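AbyA5 (Verrucosispora maris, PDB 4YWF) catalyses acetate elimination in spirotetronate biosynthesis, acting as an esterase-like lyase of the alpha/beta-hydrolase superfamily. Local coordinates at residues 297-302 and 342-347. The protein carries 4 engineered substitutions. Sequence-based numbering, arbitrary orientation.
Sequences AYVASG and LWTLAQ
In the alpha/beta-hydrolase fold of AbyA5, A297 and V299 of strand 296-301 pack against W343, T344 and Q347 of helix 337-351. The strand lies between strands 233-239 and 322-327 of the central sheet. The helix follows the edge strand 322-327 and packs on one face of the sheet. The two short segments run nearly antiparallel, at 171°, with their axes 9.4 Å apart. Contact is by van der Waals packing.

W343 is the main bridge. Its CG stands anti to the backbone N (chi1 -174°), which carries the six-membered ring out to the strand. The ring reaches A297 and V299 obliquely. V299 CG2 lies 3.7 Å from W343 CE3, and the two side chains pass alongside each other in opposite directions. W343 CZ3 is 3.9 Å from A297 CB. The outer rim of the ring also meets the strand backbone: Y298 N sits in the ring plane at its edge, 3.9 Å from W343 CH2. The indole further touches I325 on the neighbouring strand.

T344 adds a methyl contact beside the indole. Its CG2 meets V299 CG2 at 3.9 Å. The hydroxyl of T344 is turned back to its own helix, where OG1 hydrogen-bonds to the carbonyl oxygens of T340 and R341. T344 also touches V237, so this turn of the helix spans more than one strand.

Q347, one turn after W343, closes the contact at A297. Its CG rests over one face of the indole, offset toward the rim. Beyond CG the chain bends at chi2 (-72°), which directs the amide. The amide oxygen accepts a hydrogen bond from R323 NE of the edge strand 322-327. In that position Q347 OE1 lies 3.5 Å from the methyl carbon CB of A297.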
ATOM      1  N   ALA A 297       7.741  -8.618   9.850  1.00 24.48           N
ATOM      2  CA  ALA A 297       7.288  -7.678  10.897  1.00 22.59           C
ATOM      3  C   ALA A 297       5.868  -7.248  10.558  1.00 22.02           C
ATOM      4  O   ALA A 297       5.551  -7.078   9.378  1.00 22.94           O
ATOM      5  CB  ALA A 297       8.243  -6.452  10.950  1.00 23.27           C
ATOM      6  N   TYR A 298       5.016  -7.125  11.593  1.00 21.88           N
ATOM      7  CA  TYR A 298       3.612  -6.866  11.431  1.00 21.93           C
ATOM      8  C   TYR A 298       3.038  -5.974  12.535  1.00 19.81           C
ATOM      9  O   TYR A 298       3.074  -6.280  13.755  1.00 22.78           O
ATOM     10  CB  TYR A 298       2.912  -8.243  11.381  1.00 20.90           C
ATOM     11  CG  TYR A 298       1.446  -8.277  11.093  1.00 20.79           C
ATOM     12  CD1 TYR A 298       0.510  -7.750  11.978  1.00 23.24           C
ATOM     13  CD2 TYR A 298       0.982  -8.884   9.942  1.00 21.03           C
ATOM     14  CE1 TYR A 298      -0.847  -7.818  11.700  1.00 22.61           C
ATOM     15  CE2 TYR A 298      -0.344  -8.934   9.624  1.00 20.80           C
ATOM     16  CZ  TYR A 298      -1.266  -8.399  10.493  1.00 23.42           C
ATOM     17  OH  TYR A 298      -2.604  -8.504  10.163  1.00 22.51           O
ATOM     18  N   VAL A 299       2.466  -4.891  12.133  1.00 22.69           N
ATOM     19  CA  VAL A 299       1.762  -4.002  13.064  1.00 23.43           C
ATOM     20  C   VAL A 299       0.278  -4.375  13.041  1.00 24.97           C
ATOM     21  O   VAL A 299      -0.409  -4.183  12.036  1.00 24.48           O
ATOM     22  CB  VAL A 299       1.872  -2.518  12.719  1.00 25.12           C
ATOM     23  CG1 VAL A 299       1.061  -1.715  13.767  1.00 24.63           C
ATOM     24  CG2 VAL A 299       3.316  -2.026  12.685  1.00 24.90           C
ATOM     25  N   ALA A 300      -0.217  -4.846  14.183  1.00 24.06           N
ATOM     26  CA  ALA A 300      -1.592  -5.218  14.322  1.00 25.36           C
ATOM     27  C   ALA A 300      -2.368  -4.092  15.090  1.00 25.66           C
ATOM     28  O   ALA A 300      -1.833  -3.411  15.959  1.00 25.69           O
ATOM     29  CB  ALA A 300      -1.707  -6.529  15.056  1.00 26.87           C
ATOM     30  N   SER A 301      -3.613  -3.906  14.696  1.00 25.58           N
ATOM     31  CA  SER A 301      -4.567  -2.928  15.302  1.00 27.30           C
ATOM     32  C   SER A 301      -5.550  -3.733  16.137  1.00 29.82           C
ATOM     33  O   SER A 301      -6.280  -4.535  15.579  1.00 28.93           O
ATOM     34  CB  SER A 301      -5.279  -2.175  14.201  1.00 25.74           C
ATOM     35  OG  SER A 301      -4.316  -1.334  13.541  1.00 25.19           O
ATOM     36  N   GLY A 302      -5.531  -3.550  17.457  1.00 33.45           N
ATOM     37  CA  GLY A 302      -6.256  -4.407  18.408  1.00 34.12           C
ATOM     38  C   GLY A 302      -7.734  -4.475  18.151  1.00 37.74           C
ATOM     39  O   GLY A 302      -8.365  -5.489  18.379  1.00 40.03           O
ATOM     40  N   LEU A 342       7.826   4.865  12.962  1.00 29.02           N
ATOM     41  CA  LEU A 342       9.140   4.594  13.573  1.00 30.96           C
ATOM     42  C   LEU A 342       9.410   3.104  13.756  1.00 27.44           C
ATOM     43  O   LEU A 342      10.526   2.634  13.511  1.00 28.27           O
ATOM     44  CB  LEU A 342       9.326   5.353  14.897  1.00 31.11           C
ATOM     45  CG  LEU A 342       9.549   6.853  14.601  1.00 32.77           C
ATOM     46  CD1 LEU A 342       9.387   7.667  15.873  1.00 32.33           C
ATOM     47  CD2 LEU A 342      10.874   7.159  13.913  1.00 34.61           C
ATOM     48  N   TRP A 343       8.420   2.335  14.171  1.00 28.00           N
ATOM     49  CA  TRP A 343       8.697   0.919  14.441  1.00 25.55           C
ATOM     50  C   TRP A 343       9.025   0.211  13.146  1.00 24.78           C
ATOM     51  O   TRP A 343       9.991  -0.584  13.099  1.00 23.05           O
ATOM     52  CB  TRP A 343       7.570   0.276  15.200  1.00 24.20           C
ATOM     53  CG  TRP A 343       7.783  -1.131  15.674  1.00 27.24           C
ATOM     54  CD1 TRP A 343       8.240  -1.508  16.899  1.00 29.76           C
ATOM     55  CD2 TRP A 343       7.405  -2.357  15.002  1.00 26.83           C
ATOM     56  NE1 TRP A 343       8.206  -2.883  17.012  1.00 28.96           N
ATOM     57  CE2 TRP A 343       7.679  -3.423  15.883  1.00 31.01           C
ATOM     58  CE3 TRP A 343       6.825  -2.646  13.766  1.00 27.69           C
ATOM     59  CZ2 TRP A 343       7.444  -4.772  15.539  1.00 31.50           C
ATOM     60  CZ3 TRP A 343       6.584  -3.981  13.429  1.00 29.52           C
ATOM     61  CH2 TRP A 343       6.903  -5.019  14.299  1.00 29.90           C
ATOM     62  N   THR A 344       8.258   0.512  12.095  1.00 24.27           N
ATOM     63  CA  THR A 344       8.396  -0.147  10.814  1.00 24.14           C
ATOM     64  C   THR A 344       9.730   0.204  10.209  1.00 24.41           C
ATOM     65  O   THR A 344      10.474  -0.649   9.690  1.00 24.29           O
ATOM     66  CB  THR A 344       7.239   0.146   9.824  1.00 26.64           C
ATOM     67  OG1 THR A 344       7.046   1.556   9.604  1.00 23.95           O
ATOM     68  CG2 THR A 344       5.966  -0.419  10.345  1.00 28.09           C
ATOM     69  N   LEU A 345      10.054   1.458  10.288  1.00 23.09           N
ATOM     70  CA  LEU A 345      11.338   1.897   9.876  1.00 24.09           C
ATOM     71  C   LEU A 345      12.493   1.146  10.566  1.00 25.52           C
ATOM     72  O   LEU A 345      13.391   0.597   9.903  1.00 23.19           O
ATOM     73  CB  LEU A 345      11.407   3.408  10.038  1.00 25.49           C
ATOM     74  CG  LEU A 345      12.713   4.014   9.634  1.00 26.52           C
ATOM     75  CD1 LEU A 345      13.015   3.675   8.151  1.00 27.86           C
ATOM     76  CD2 LEU A 345      12.653   5.512   9.877  1.00 28.57           C
ATOM     77  N   ALA A 346      12.416   1.049  11.883  1.00 25.49           N
ATOM     78  CA  ALA A 346      13.426   0.403  12.673  1.00 26.22           C
ATOM     79  C   ALA A 346      13.561  -1.041  12.247  1.00 24.98           C
ATOM     80  O   ALA A 346      14.649  -1.562  12.119  1.00 25.27           O
ATOM     81  CB  ALA A 346      13.046   0.469  14.135  1.00 28.64           C
ATOM     82  N   GLN A 347      12.423  -1.686  11.999  1.00 24.92           N
ATOM     83  CA  GLN A 347      12.436  -3.045  11.531  1.00 24.32           C
ATOM     84  C   GLN A 347      13.151  -3.210  10.157  1.00 24.68           C
ATOM     85  O   GLN A 347      13.968  -4.103  10.009  1.00 22.17           O
ATOM     86  CB  GLN A 347      10.996  -3.587  11.436  1.00 24.73           C
ATOM     87  CG  GLN A 347      10.419  -3.933  12.802  1.00 25.70           C
ATOM     88  CD  GLN A 347      11.043  -5.184  13.378  1.00 27.72           C
ATOM     89  OE1 GLN A 347      11.298  -6.167  12.674  1.00 30.71           O
ATOM     90  NE2 GLN A 347      11.225  -5.185  14.675  1.00 28.72           N
TER